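Local coordinates for endo-alpha-mannosidase (PDB 4ACY), which hydrolyses internal alpha-mannosidic linkages as a family GH99 endo-alpha-mannosidase, an activity linked to N-glycan processing, at residues F90-G95 / N328-G333; D140-V145 / H178-R183; G226-E231 / D243-Y248; P279-G284 / D309-A314. All blocks are in the same frame, centred on the assembly; numbering follows the deposited sequence.

How the contacts relate
From the N terminus, the first segment met is 90-95, before helix 102-115; contact 1 pairs it with 328-333, beyond strand 322-324, closing a loop of 232 residues that encloses the other three contacts. Within it, in series, contact 2 joins helix 133-145 to the loop ahead of strand 189-192, contact 3 pairs neighbouring barrel strands 223-227 and 244-246, and contact 4 packs strand 276-281 against helix 305-316; they close shorter loops of 32, 11 and 24 residues. Contacts 3 and 4 touch, Thr-247 OG1 lying 2.9 Å from Ser-280 N, whereas contact 2 keeps about 12 Å, nearest atoms, from each of the others. Tyr-248 of contact 3 also packs on Glu-329 of contact 1.

Contact 1: residues F90-G95 / N328-G333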
loop_
_atom_site.group_PDB
_atom_site.type_symbol
_atom_site.label_atom_id
_atom_site.label_comp_id
_atom_site.label_asym_id
_atom_site.label_seq_id
_atom_site.Cartn_x
_atom_site.Cartn_y
_atom_site.Cartn_z
ATOM N N PHE A 90 -1.142 1.734 17.395
ATOM C CA PHE A 90 -1.897 0.501 17.694
ATOM C C PHE A 90 -0.889 -0.615 17.945
ATOM O O PHE A 90 0.295 -0.459 17.656
ATOM C CB PHE A 90 -2.781 0.123 16.490
ATOM C CG PHE A 90 -3.941 1.061 16.237
ATOM C CD1 PHE A 90 -3.782 2.223 15.473
ATOM C CD2 PHE A 90 -5.214 0.765 16.734
ATOM C CE1 PHE A 90 -4.869 3.082 15.215
ATOM C CE2 PHE A 90 -6.306 1.607 16.489
ATOM C CZ PHE A 90 -6.139 2.781 15.729
ATOM N N TYR A 91 -1.348 -1.760 18.460
ATOM C CA TYR A 91 -0.441 -2.856 18.768
ATOM C C TYR A 91 -0.924 -4.120 18.048
ATOM O O TYR A 91 -2.090 -4.501 18.201
ATOM C CB TYR A 91 -0.382 -3.092 20.286
ATOM C CG TYR A 91 0.764 -3.973 20.688
ATOM C CD1 TYR A 91 0.653 -5.363 20.635
ATOM C CD2 TYR A 91 1.980 -3.421 21.090
ATOM C CE1 TYR A 91 1.727 -6.178 20.971
ATOM C CE2 TYR A 91 3.057 -4.228 21.426
ATOM C CZ TYR A 91 2.916 -5.606 21.365
ATOM O OH TYR A 91 3.977 -6.415 21.694
ATOM N N PRO A 92 -0.042 -4.777 17.274
ATOM C CA PRO A 92 -0.521 -5.934 16.495
ATOM C C PRO A 92 -0.919 -7.160 17.331
ATOM O O PRO A 92 -0.238 -7.507 18.308
ATOM C CB PRO A 92 0.692 -6.316 15.651
ATOM C CG PRO A 92 1.521 -5.050 15.541
ATOM C CD PRO A 92 1.358 -4.448 16.942
ATOM N N GLU A 93 -1.984 -7.824 16.902
ATOM C CA GLU A 93 -2.323 -9.136 17.440
ATOM C C GLU A 93 -1.115 -10.079 17.369
ATOM O O GLU A 93 -0.851 -10.849 18.311
ATOM C CB GLU A 93 -3.508 -9.730 16.685
ATOM C CG GLU A 93 -3.915 -11.080 17.281
ATOM C CD GLU A 93 -4.947 -11.831 16.476
ATOM O OE1 GLU A 93 -5.181 -11.515 15.301
ATOM O OE2 GLU A 93 -5.530 -12.773 17.046
ATOM N N LEU A 94 -0.367 -10.004 16.267
ATOM C CA LEU A 94 0.783 -10.893 16.057
ATOM C C LEU A 94 2.087 -10.401 16.706
ATOM O O LEU A 94 3.157 -10.992 16.522
ATOM C CB LEU A 94 0.956 -11.194 14.559
ATOM C CG LEU A 94 -0.228 -11.907 13.907
ATOM C CD1 LEU A 94 0.054 -12.124 12.436
ATOM C CD2 LEU A 94 -0.505 -13.261 14.563
ATOM N N GLY A 95 1.985 -9.325 17.478
ATOM C CA GLY A 95 3.115 -8.775 18.214
ATOM C C GLY A 95 4.137 -8.122 17.312
ATOM O O GLY A 95 3.799 -7.668 16.207
ATOM N N ASN A 328 -0.920 -3.257 6.485
ATOM C CA ASN A 328 -0.081 -3.259 7.679
ATOM C C ASN A 328 0.989 -2.178 7.712
ATOM O O ASN A 328 2.155 -2.458 8.022
ATOM C CB ASN A 328 0.557 -4.644 7.916
ATOM C CG ASN A 328 1.519 -5.062 6.807
ATOM O OD1 ASN A 328 1.435 -4.580 5.668
ATOM N ND2 ASN A 328 2.440 -5.981 7.139
ATOM N N GLU A 329 0.581 -0.950 7.409
ATOM C CA GLU A 329 1.469 0.196 7.634
ATOM C C GLU A 329 1.178 0.666 9.056
ATOM O O GLU A 329 0.420 1.621 9.279
ATOM C CB GLU A 329 1.201 1.305 6.609
ATOM C CG GLU A 329 2.480 2.007 6.063
ATOM C CD GLU A 329 3.334 2.709 7.129
ATOM O OE1 GLU A 329 3.154 2.456 8.335
ATOM O OE2 GLU A 329 4.227 3.517 6.742
ATOM N N TRP A 330 1.758 -0.056 10.013
ATOM C CA TRP A 330 1.509 0.170 11.427
ATOM C C TRP A 330 1.950 1.556 11.865
ATOM O O TRP A 330 1.286 2.177 12.709
ATOM C CB TRP A 330 2.164 -0.936 12.283
ATOM C CG TRP A 330 1.399 -2.227 12.186
ATOM C CD1 TRP A 330 1.612 -3.239 11.299
ATOM C CD2 TRP A 330 0.260 -2.619 12.980
ATOM N NE1 TRP A 330 0.698 -4.248 11.500
ATOM C CE2 TRP A 330 -0.152 -3.887 12.514
ATOM C CE3 TRP A 330 -0.452 -2.018 14.034
ATOM C CZ2 TRP A 330 -1.237 -4.583 13.078
ATOM C CZ3 TRP A 330 -1.530 -2.710 14.591
ATOM C CH2 TRP A 330 -1.910 -3.979 14.103
ATOM N N HIS A 331 3.036 2.067 11.279
ATOM C CA HIS A 331 3.552 3.369 11.731
ATOM C C HIS A 331 2.534 4.456 11.508
ATOM O O HIS A 331 2.527 5.447 12.232
ATOM C CB HIS A 331 4.835 3.782 11.004
ATOM C CG HIS A 331 5.888 2.726 10.965
ATOM N ND1 HIS A 331 6.434 2.168 12.102
ATOM C CD2 HIS A 331 6.521 2.156 9.919
ATOM C CE1 HIS A 331 7.343 1.272 11.751
ATOM N NE2 HIS A 331 7.423 1.255 10.431
ATOM N N GLU A 332 1.674 4.275 10.505
ATOM C CA GLU A 332 0.746 5.329 10.114
ATOM C C GLU A 332 -0.692 5.070 10.549
ATOM O O GLU A 332 -1.587 5.857 10.254
ATOM C CB GLU A 332 0.824 5.572 8.605
ATOM C CG GLU A 332 2.191 6.135 8.226
ATOM C CD GLU A 332 2.296 6.570 6.791
ATOM O OE1 GLU A 332 1.522 6.072 5.934
ATOM O OE2 GLU A 332 3.215 7.382 6.503
ATOM N N GLY A 333 -0.891 3.983 11.287
ATOM C CA GLY A 333 -2.200 3.722 11.895
ATOM C C GLY A 333 -3.272 3.478 10.854
ATOM O O GLY A 333 -4.455 3.737 11.089
HETATM O O HOH W 1 -0.738 1.417 14.152
#
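Trp-330, Phe-90 and Pro-92 bury most of the surface shared by 90-95 and 328-333, with the indole as the common partner. Pro-92 lies over one indole face: its CG is 3.5 Å from the centroid of the Trp-330 six-membered ring and only 7° off the ring normal, which meets the geometry of a CH-pi contact. The backbone of the proline follows, Pro-92 CA coming to 3.4 Å from Trp-330 CH2. Phe-90 uses another side of the same ring, its CB meeting CZ3 of Trp-330 at the edge, 3.6 Å away. With CG of Trp-330 anti to the carbonyl carbon (chi1 -74°), the six-membered ring extends to both residues, while NE1 is hydrogen-bonded to Glu-337. The Phe-90 ring continues to Gly-333, CD1 to CA 4.2 Å, and forms a cation-pi pair with Arg-301. A water between Phe-90 N and Trp-330 O, 2.6 Å from the latter, can bridge them. Pro-92 opens a type I beta turn, closed by a Gly-95 N to Pro-92 O hydrogen bond. Such proline-on-indole packing here ties two long loops together, the second following the eighth strand of a TIM barrel, as expected for the GH99 fold.

Contact 2: residues D140-V145 / H178-R183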
loop_
_atom_site.group_PDB
_atom_site.type_symbol
_atom_site.label_atom_id
_atom_site.label_comp_id
_atom_site.label_asym_id
_atom_site.label_seq_id
_atom_site.Cartn_x
_atom_site.Cartn_y
_atom_site.Cartn_z
ATOM N N ASP A 140 4.655 -17.848 -2.515
ATOM C CA ASP A 140 4.395 -19.269 -2.235
ATOM C C ASP A 140 3.104 -19.449 -1.440
ATOM O O ASP A 140 2.246 -20.279 -1.786
ATOM C CB ASP A 140 5.580 -19.905 -1.486
ATOM C CG ASP A 140 6.785 -20.149 -2.385
ATOM O OD1 ASP A 140 6.648 -20.062 -3.621
ATOM O OD2 ASP A 140 7.885 -20.432 -1.858
ATOM N N GLU A 141 2.943 -18.636 -0.395
ATOM C CA GLU A 141 1.742 -18.707 0.434
ATOM C C GLU A 141 0.488 -18.210 -0.280
ATOM O O GLU A 141 -0.597 -18.781 -0.111
ATOM C CB GLU A 141 1.957 -18.008 1.788
ATOM C CG GLU A 141 3.058 -18.659 2.636
ATOM C CD GLU A 141 2.716 -20.094 3.039
ATOM O OE1 GLU A 141 1.531 -20.378 3.307
ATOM O OE2 GLU A 141 3.638 -20.936 3.071
ATOM N N ALA A 142 0.630 -17.165 -1.098
ATOM C CA ALA A 142 -0.508 -16.662 -1.867
ATOM C C ALA A 142 -0.998 -17.712 -2.876
ATOM O O ALA A 142 -2.206 -17.901 -3.047
ATOM C CB ALA A 142 -0.148 -15.347 -2.578
ATOM N N ALA A 143 -0.054 -18.400 -3.510
ATOM C CA ALA A 143 -0.379 -19.396 -4.532
ATOM C C ALA A 143 -1.202 -20.569 -3.984
ATOM O O ALA A 143 -1.998 -21.145 -4.717
ATOM C CB ALA A 143 0.870 -19.892 -5.229
ATOM N N LYS A 144 -1.033 -20.896 -2.703
ATOM C CA LYS A 144 -1.817 -21.984 -2.061
ATOM C C LYS A 144 -3.317 -21.690 -1.952
ATOM O O LYS A 144 -4.141 -22.612 -1.869
ATOM C CB LYS A 144 -1.287 -22.296 -0.659
ATOM C CG LYS A 144 0.166 -22.713 -0.566
ATOM C CD LYS A 144 0.415 -23.320 0.806
ATOM C CE LYS A 144 1.833 -23.143 1.312
ATOM N NZ LYS A 144 2.865 -23.626 0.380
ATOM N N VAL A 145 -3.673 -20.412 -1.937
ATOM C CA VAL A 145 -5.058 -20.006 -1.708
ATOM C C VAL A 145 -5.646 -19.199 -2.872
ATOM O O VAL A 145 -6.769 -18.710 -2.788
ATOM C CB VAL A 145 -5.186 -19.223 -0.366
ATOM C CG1 VAL A 145 -4.645 -20.051 0.798
ATOM C CG2 VAL A 145 -4.430 -17.890 -0.460
ATOM N N HIS A 178 5.987 -16.950 -11.458
ATOM C CA HIS A 178 5.301 -17.498 -10.295
ATOM C C HIS A 178 3.779 -17.563 -10.471
ATOM O O HIS A 178 3.177 -16.602 -10.938
ATOM C CB HIS A 178 5.658 -16.719 -9.025
ATOM C CG HIS A 178 5.380 -17.484 -7.771
ATOM N ND1 HIS A 178 6.372 -18.075 -7.018
ATOM C CD2 HIS A 178 4.212 -17.792 -7.164
ATOM C CE1 HIS A 178 5.828 -18.700 -5.989
ATOM N NE2 HIS A 178 4.518 -18.540 -6.053
ATOM N N PRO A 179 3.157 -18.695 -10.093
ATOM C CA PRO A 179 1.697 -18.809 -10.174
ATOM C C PRO A 179 0.963 -17.658 -9.467
ATOM O O PRO A 179 -0.130 -17.278 -9.897
ATOM C CB PRO A 179 1.392 -20.133 -9.465
ATOM C CG PRO A 179 2.652 -20.894 -9.480
ATOM C CD PRO A 179 3.795 -19.948 -9.628
ATOM N N ALA A 180 1.563 -17.095 -8.419
ATOM C CA ALA A 180 0.902 -16.017 -7.662
ATOM C C ALA A 180 1.276 -14.613 -8.119
ATOM O O ALA A 180 0.840 -13.634 -7.515
ATOM C CB ALA A 180 1.158 -16.168 -6.159
ATOM N N PHE A 181 2.087 -14.497 -9.164
ATOM C CA PHE A 181 2.414 -13.165 -9.700
ATOM C C PHE A 181 1.176 -12.550 -10.348
ATOM O O PHE A 181 0.549 -13.156 -11.226
ATOM C CB PHE A 181 3.578 -13.269 -10.689
ATOM C CG PHE A 181 4.100 -11.940 -11.183
ATOM C CD1 PHE A 181 4.981 -11.198 -10.406
ATOM C CD2 PHE A 181 3.756 -11.457 -12.447
ATOM C CE1 PHE A 181 5.483 -9.975 -10.847
ATOM C CE2 PHE A 181 4.264 -10.228 -12.906
ATOM C CZ PHE A 181 5.125 -9.485 -12.103
ATOM N N TYR A 182 0.817 -11.339 -9.926
ATOM C CA TYR A 182 -0.426 -10.721 -10.376
ATOM C C TYR A 182 -0.379 -10.254 -11.814
ATOM O O TYR A 182 0.581 -9.611 -12.230
ATOM C CB TYR A 182 -0.732 -9.509 -9.515
ATOM C CG TYR A 182 -2.045 -8.822 -9.792
ATOM C CD1 TYR A 182 -3.272 -9.489 -9.616
ATOM C CD2 TYR A 182 -2.066 -7.480 -10.149
ATOM C CE1 TYR A 182 -4.485 -8.822 -9.824
ATOM C CE2 TYR A 182 -3.263 -6.818 -10.371
ATOM C CZ TYR A 182 -4.464 -7.491 -10.196
ATOM O OH TYR A 182 -5.646 -6.805 -10.387
ATOM N N ARG A 183 -1.435 -10.573 -12.554
ATOM C CA ARG A 183 -1.720 -9.936 -13.835
ATOM C C ARG A 183 -3.199 -9.628 -13.914
ATOM O O ARG A 183 -4.029 -10.402 -13.439
ATOM C CB ARG A 183 -1.334 -10.852 -15.001
ATOM C CG ARG A 183 0.140 -10.957 -15.185
ATOM C CD ARG A 183 0.489 -11.762 -16.416
ATOM N NE ARG A 183 1.935 -11.887 -16.546
ATOM C CZ ARG A 183 2.673 -12.770 -15.884
ATOM N NH1 ARG A 183 2.120 -13.609 -15.020
ATOM N NH2 ARG A 183 3.977 -12.802 -16.079
#
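His-178 holds its CG anti to the backbone N (chi1 -160°), which carries the imidazole to helix 133-145, where Asp-140, with CG beside its own backbone N, brings its carboxylate round to the ring. The two side chains cross at about a right angle, and their flat groups are inclined by 32°. OD1 of Asp-140 lies at the imidazole edge, but its approach to CE1 is too close to be trusted, so the pair is best read as proximity. Firmer evidence comes from the alanines. Ala-143 CB makes a van der Waals contact at the ring edge of His-178, 4.0 Å from NE2, and an apolar one with Ala-180 CB at 3.8 Å. Ala-142 adds a methyl-to-methyl contact, its CB 3.9 Å from CB of Ala-180. This is helix-to-loop packing in the outer layer of the TIM barrel: a type I beta turn, His-178 to Phe-181, is closed by Phe-181 N on His-178 O at 3.0 Å and rests on the helix that precedes strand 148-153. Ala-180, within the turn, and Tyr-182, just after it, make backbone hydrogen bonds with Val-149 of that strand. Cutting His-178 back to an alanine is likely to leave the Ala-143 methyl without the imidazole edge that now covers it. Pro-179 brings its CB to 4.3 Å from Ala-143 CB, a peripheral apolar contact on the exposed side of the turn.

Contact 3: residues G226-E231 / D243-Y248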
loop_
_atom_site.group_PDB
_atom_site.type_symbol
_atom_site.label_atom_id
_atom_site.label_comp_id
_atom_site.label_asym_id
_atom_site.label_seq_id
_atom_site.Cartn_x
_atom_site.Cartn_y
_atom_site.Cartn_z
ATOM N N GLY A 226 0.881 5.714 -11.472
ATOM C CA GLY A 226 1.558 6.791 -10.727
ATOM C C GLY A 226 0.727 7.402 -9.616
ATOM O O GLY A 226 -0.505 7.369 -9.642
ATOM N N LEU A 227 1.407 7.921 -8.600
ATOM C CA LEU A 227 0.740 8.608 -7.504
ATOM C C LEU A 227 0.407 10.020 -7.962
ATOM O O LEU A 227 1.296 10.773 -8.390
ATOM C CB LEU A 227 1.632 8.643 -6.257
ATOM C CG LEU A 227 1.033 9.286 -5.002
ATOM C CD1 LEU A 227 -0.206 8.540 -4.581
ATOM C CD2 LEU A 227 2.073 9.268 -3.879
ATOM N N THR A 228 -0.875 10.358 -7.897
ATOM C CA THR A 228 -1.316 11.706 -8.214
ATOM C C THR A 228 -1.630 12.419 -6.908
ATOM O O THR A 228 -2.163 11.814 -5.992
ATOM C CB THR A 228 -2.531 11.733 -9.191
ATOM O OG1 THR A 228 -2.801 13.097 -9.597
ATOM C CG2 THR A 228 -3.765 11.132 -8.559
ATOM N N LEU A 229 -1.277 13.703 -6.842
ATOM C CA LEU A 229 -1.574 14.550 -5.678
ATOM C C LEU A 229 -2.837 15.388 -5.845
ATOM O O LEU A 229 -3.474 15.762 -4.868
ATOM C CB LEU A 229 -0.405 15.494 -5.413
ATOM C CG LEU A 229 0.927 14.843 -5.079
ATOM C CD1 LEU A 229 1.958 15.975 -5.018
ATOM C CD2 LEU A 229 0.820 14.071 -3.773
ATOM N N LYS A 230 -3.189 15.696 -7.087
ATOM C CA LYS A 230 -4.327 16.563 -7.329
ATOM C C LYS A 230 -4.915 16.353 -8.716
ATOM O O LYS A 230 -4.201 16.056 -9.677
ATOM C CB LYS A 230 -3.942 18.038 -7.131
ATOM C CG LYS A 230 -2.840 18.570 -8.054
ATOM C CD LYS A 230 -2.311 19.933 -7.566
ATOM C CE LYS A 230 -1.249 19.770 -6.501
ATOM N NZ LYS A 230 -1.081 21.027 -5.709
ATOM N N GLU A 231 -6.230 16.508 -8.785
ATOM C CA GLU A 231 -6.986 16.403 -10.024
ATOM C C GLU A 231 -6.404 17.258 -11.161
ATOM O O GLU A 231 -6.413 16.838 -12.325
ATOM C CB GLU A 231 -8.445 16.771 -9.723
ATOM C CG GLU A 231 -9.383 16.727 -10.897
ATOM C CD GLU A 231 -10.798 16.417 -10.488
ATOM O OE1 GLU A 231 -11.205 16.754 -9.347
ATOM O OE2 GLU A 231 -11.506 15.832 -11.324
ATOM N N ASP A 243 -0.156 4.257 -17.293
ATOM C CA ASP A 243 -1.432 3.619 -17.596
ATOM C C ASP A 243 -2.552 4.030 -16.670
ATOM O O ASP A 243 -3.728 3.779 -16.955
ATOM C CB ASP A 243 -1.245 2.109 -17.557
ATOM C CG ASP A 243 -0.194 1.666 -18.524
ATOM O OD1 ASP A 243 -0.530 1.533 -19.724
ATOM O OD2 ASP A 243 0.970 1.496 -18.111
ATOM N N GLY A 244 -2.189 4.644 -15.550
ATOM C CA GLY A 244 -3.193 5.067 -14.604
ATOM C C GLY A 244 -2.613 5.778 -13.405
ATOM O O GLY A 244 -1.430 6.137 -13.385
ATOM N N PHE A 245 -3.467 5.967 -12.408
ATOM C CA PHE A 245 -3.080 6.738 -11.218
ATOM C C PHE A 245 -3.779 6.258 -9.959
ATOM O O PHE A 245 -4.901 5.757 -10.012
ATOM C CB PHE A 245 -3.350 8.242 -11.421
ATOM C CG PHE A 245 -4.753 8.565 -11.827
ATOM C CD1 PHE A 245 -5.136 8.491 -13.167
ATOM C CD2 PHE A 245 -5.691 8.993 -10.885
ATOM C CE1 PHE A 245 -6.452 8.806 -13.554
ATOM C CE2 PHE A 245 -7.000 9.319 -11.268
ATOM C CZ PHE A 245 -7.375 9.225 -12.604
ATOM N N TYR A 246 -3.102 6.425 -8.820
ATOM C CA TYR A 246 -3.678 6.085 -7.514
ATOM C C TYR A 246 -3.413 7.207 -6.541
ATOM O O TYR A 246 -2.654 8.134 -6.863
ATOM C CB TYR A 246 -3.148 4.739 -6.975
ATOM C CG TYR A 246 -1.724 4.721 -6.427
ATOM C CD1 TYR A 246 -0.624 5.086 -7.221
ATOM C CD2 TYR A 246 -1.476 4.288 -5.117
ATOM C CE1 TYR A 246 0.693 5.049 -6.701
ATOM C CE2 TYR A 246 -0.175 4.214 -4.597
ATOM C CZ TYR A 246 0.908 4.611 -5.392
ATOM O OH TYR A 246 2.201 4.553 -4.916
ATOM N N THR A 247 -4.037 7.130 -5.373
ATOM C CA THR A 247 -4.086 8.284 -4.462
ATOM C C THR A 247 -3.324 8.068 -3.164
ATOM O O THR A 247 -2.913 9.039 -2.510
ATOM C CB THR A 247 -5.526 8.710 -4.158
ATOM O OG1 THR A 247 -6.217 7.652 -3.486
ATOM C CG2 THR A 247 -6.259 9.056 -5.457
ATOM N N TYR A 248 -3.158 6.791 -2.812
ATOM C CA TYR A 248 -2.451 6.315 -1.621
ATOM C C TYR A 248 -2.976 6.759 -0.243
ATOM O O TYR A 248 -3.410 5.928 0.556
ATOM C CB TYR A 248 -0.913 6.471 -1.684
ATOM C CG TYR A 248 -0.328 5.733 -0.519
ATOM C CD1 TYR A 248 -0.273 4.341 -0.528
ATOM C CD2 TYR A 248 0.046 6.411 0.652
ATOM C CE1 TYR A 248 0.183 3.629 0.582
ATOM C CE2 TYR A 248 0.510 5.696 1.783
ATOM C CZ TYR A 248 0.576 4.312 1.727
ATOM O OH TYR A 248 1.036 3.584 2.813
HETATM O O HOH W 2 -2.630 11.747 -3.263
#
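The Tyr-246 ring carries Leu-227 CD1 over the centre of one face, 4.1 Å from the centroid and 8° off the normal, a CH-pi contact, while Gly-226 O lies at its edge. Phe-191 meets the ring edge-to-face, and the hydroxyl is hydrogen-bonded to His-152. The Phe-245 ring is approached obliquely by Thr-228 CG2 at 3.7 Å from CD2, the two side chains lying side by side. These groups belong to a beta-alpha-beta unit of the TIM barrel, in which strands 223-227 and 244-246 run parallel and helix 235-239 lies between them in the chain. The pairing rests on three backbone hydrogen bonds: Gly-226 N to Gly-244 O, Tyr-246 N to Gly-226 O, and Thr-228 N to Tyr-246 O. The last is the straightest, with an N-H...O angle of 170° at 3.0 Å, whereas in the first the donor is tilted well out of the carbonyl plane. Leu-227 and Tyr-246 point to one face of the sheet, Phe-245 to the other. In Leu-227, the first torsion sets CG anti to the backbone N (chi1 -177°) and, together with the second, lets CD1 fall over the tyrosine ring and come to 3.6 Å from Tyr-248 CB. Past the paired strand ends a water donates to both chains, 2.8 Å from Thr-228 O and equally 2.8 Å from Thr-247 O.

Contact 4: residues P279-G284 / D309-A314; sequences PSVGPG and DMYKAA
Strand 276-281 of the TIM barrel and helix 305-316 pack here as neighbouring layers, the inner sheet against an outer helix. Val-281 is the centre of the packing and buries the most surface of any residue in the two segments. Its CG1, anti to the backbone N (chi1 176°), settles against the helix backbone at Tyr-311 N, 3.5 Å away, and also meets Met-310 CB at 3.8 Å. The other branch, CG2, presses on Ala-314 CB at 3.4 Å, tighter than usual carbon-carbon contact. Ala-314 CB also receives Pro-279 CG at 3.9 Å, and Val-281 and Pro-279 thus share one methyl. Met-310, a selenomethionine, reaches, extended beyond CG, across the strand's end; its SE lies 3.5 Å from Gly-282 N and its CE 3.5 Å from Ser-280 O. The Tyr-311 ring approaches Val-281 CG1 obliquely through CD2, at 3.9 Å, and stacks on Trp-367 of helix 359-376. Replacing Val-281 by an alanine would probably open a gap between Tyr-311 and Ala-314 and leave the Met-310 chain less well supported. The interface is almost wholly apolar, with Gly-282 N buried and without a partner in the model; cohesion between strand and helix therefore depends on close shape fit, and polar ties such as Ser-280 OG to Ser-323 serve the sheet instead.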
loop_
_atom_site.group_PDB
_atom_site.type_symbol
_atom_site.label_atom_id
_atom_site.label_comp_id
_atom_site.label_asym_id
_atom_site.label_seq_id
_atom_site.Cartn_x
_atom_site.Cartn_y
_atom_site.Cartn_z
ATOM N N PRO A 279 -8.531 4.444 -6.682
ATOM C CA PRO A 279 -8.570 5.177 -5.415
ATOM C C PRO A 279 -7.972 4.318 -4.309
ATOM O O PRO A 279 -7.995 3.079 -4.402
ATOM C CB PRO A 279 -10.065 5.380 -5.159
ATOM C CG PRO A 279 -10.749 4.294 -5.980
ATOM C CD PRO A 279 -9.875 4.127 -7.192
ATOM N N SER A 280 -7.427 4.976 -3.289
ATOM C CA SER A 280 -6.947 4.283 -2.106
ATOM C C SER A 280 -7.815 4.607 -0.902
ATOM O O SER A 280 -8.058 5.779 -0.594
ATOM C CB SER A 280 -5.481 4.626 -1.816
ATOM O OG SER A 280 -4.657 4.354 -2.943
ATOM N N VAL A 281 -8.303 3.546 -0.263
ATOM C CA VAL A 281 -9.186 3.643 0.903
ATOM C C VAL A 281 -8.496 3.124 2.143
ATOM O O VAL A 281 -7.804 2.100 2.094
ATOM C CB VAL A 281 -10.487 2.811 0.667
ATOM C CG1 VAL A 281 -11.399 2.816 1.900
ATOM C CG2 VAL A 281 -11.218 3.346 -0.567
ATOM N N GLY A 282 -8.694 3.819 3.264
ATOM C CA GLY A 282 -8.153 3.380 4.541
ATOM C C GLY A 282 -9.143 3.508 5.695
ATOM O O GLY A 282 -10.131 4.239 5.584
ATOM N N PRO A 283 -8.862 2.827 6.817
ATOM C CA PRO A 283 -9.819 2.770 7.943
ATOM C C PRO A 283 -9.653 3.904 8.955
ATOM O O PRO A 283 -10.477 4.053 9.874
ATOM C CB PRO A 283 -9.508 1.414 8.589
ATOM C CG PRO A 283 -8.067 1.210 8.334
ATOM C CD PRO A 283 -7.799 1.815 6.957
ATOM N N GLY A 284 -8.588 4.690 8.780
ATOM C CA GLY A 284 -8.253 5.792 9.674
ATOM C C GLY A 284 -6.824 6.223 9.405
ATOM O O GLY A 284 -6.196 5.765 8.441
ATOM N N ASP A 309 -17.405 5.155 5.174
ATOM C CA ASP A 309 -17.608 6.341 4.340
ATOM C C ASP A 309 -16.631 6.387 3.157
ATOM O O ASP A 309 -17.010 6.695 2.013
ATOM C CB ASP A 309 -17.470 7.622 5.181
ATOM C CG ASP A 309 -18.652 7.854 6.136
ATOM O OD1 ASP A 309 -19.729 7.244 5.972
ATOM O OD2 ASP A 309 -18.517 8.687 7.056
HETATM N N MSE A 310 -15.370 6.075 3.440
HETATM C CA MSE A 310 -14.332 6.164 2.419
HETATM C C MSE A 310 -14.493 5.055 1.371
HETATM O O MSE A 310 -14.359 5.305 0.168
HETATM C CB MSE A 310 -12.933 6.121 3.047
HETATM C CG MSE A 310 -11.846 6.635 2.116
HETATM SE SE MSE A 310 -10.229 7.007 3.112
HETATM C CE MSE A 310 -9.289 8.076 1.785
ATOM N N TYR A 311 -14.780 3.841 1.834
ATOM C CA TYR A 311 -14.930 2.712 0.913
ATOM C C TYR A 311 -16.157 2.923 0.022
ATOM O O TYR A 311 -16.093 2.700 -1.184
ATOM C CB TYR A 311 -15.006 1.387 1.678
ATOM C CG TYR A 311 -14.260 0.229 1.037
ATOM C CD1 TYR A 311 -14.496 -0.134 -0.295
ATOM C CD2 TYR A 311 -13.340 -0.526 1.774
ATOM C CE1 TYR A 311 -13.828 -1.219 -0.880
ATOM C CE2 TYR A 311 -12.658 -1.615 1.197
ATOM C CZ TYR A 311 -12.909 -1.942 -0.137
ATOM O OH TYR A 311 -12.268 -2.997 -0.751
ATOM N N LYS A 312 -17.254 3.393 0.617
ATOM C CA LYS A 312 -18.460 3.697 -0.154
ATOM C C LYS A 312 -18.174 4.728 -1.244
ATOM O O LYS A 312 -18.610 4.561 -2.384
ATOM C CB LYS A 312 -19.608 4.160 0.757
ATOM C CG LYS A 312 -20.939 4.456 0.019
ATOM C CD LYS A 312 -21.456 3.239 -0.767
ATOM C CE LYS A 312 -22.965 3.316 -1.007
ATOM N NZ LYS A 312 -23.391 2.279 -1.998
ATOM N N ALA A 313 -17.427 5.776 -0.904
ATOM C CA ALA A 313 -17.018 6.787 -1.896
ATOM C C ALA A 313 -16.202 6.175 -3.047
ATOM O O ALA A 313 -16.391 6.535 -4.208
ATOM C CB ALA A 313 -16.236 7.906 -1.231
ATOM N N ALA A 314 -15.293 5.262 -2.717
ATOM C CA ALA A 314 -14.478 4.592 -3.736
ATOM C C ALA A 314 -15.349 3.759 -4.679
ATOM O O ALA A 314 -15.182 3.819 -5.892
ATOM C CB ALA A 314 -13.395 3.741 -3.107
#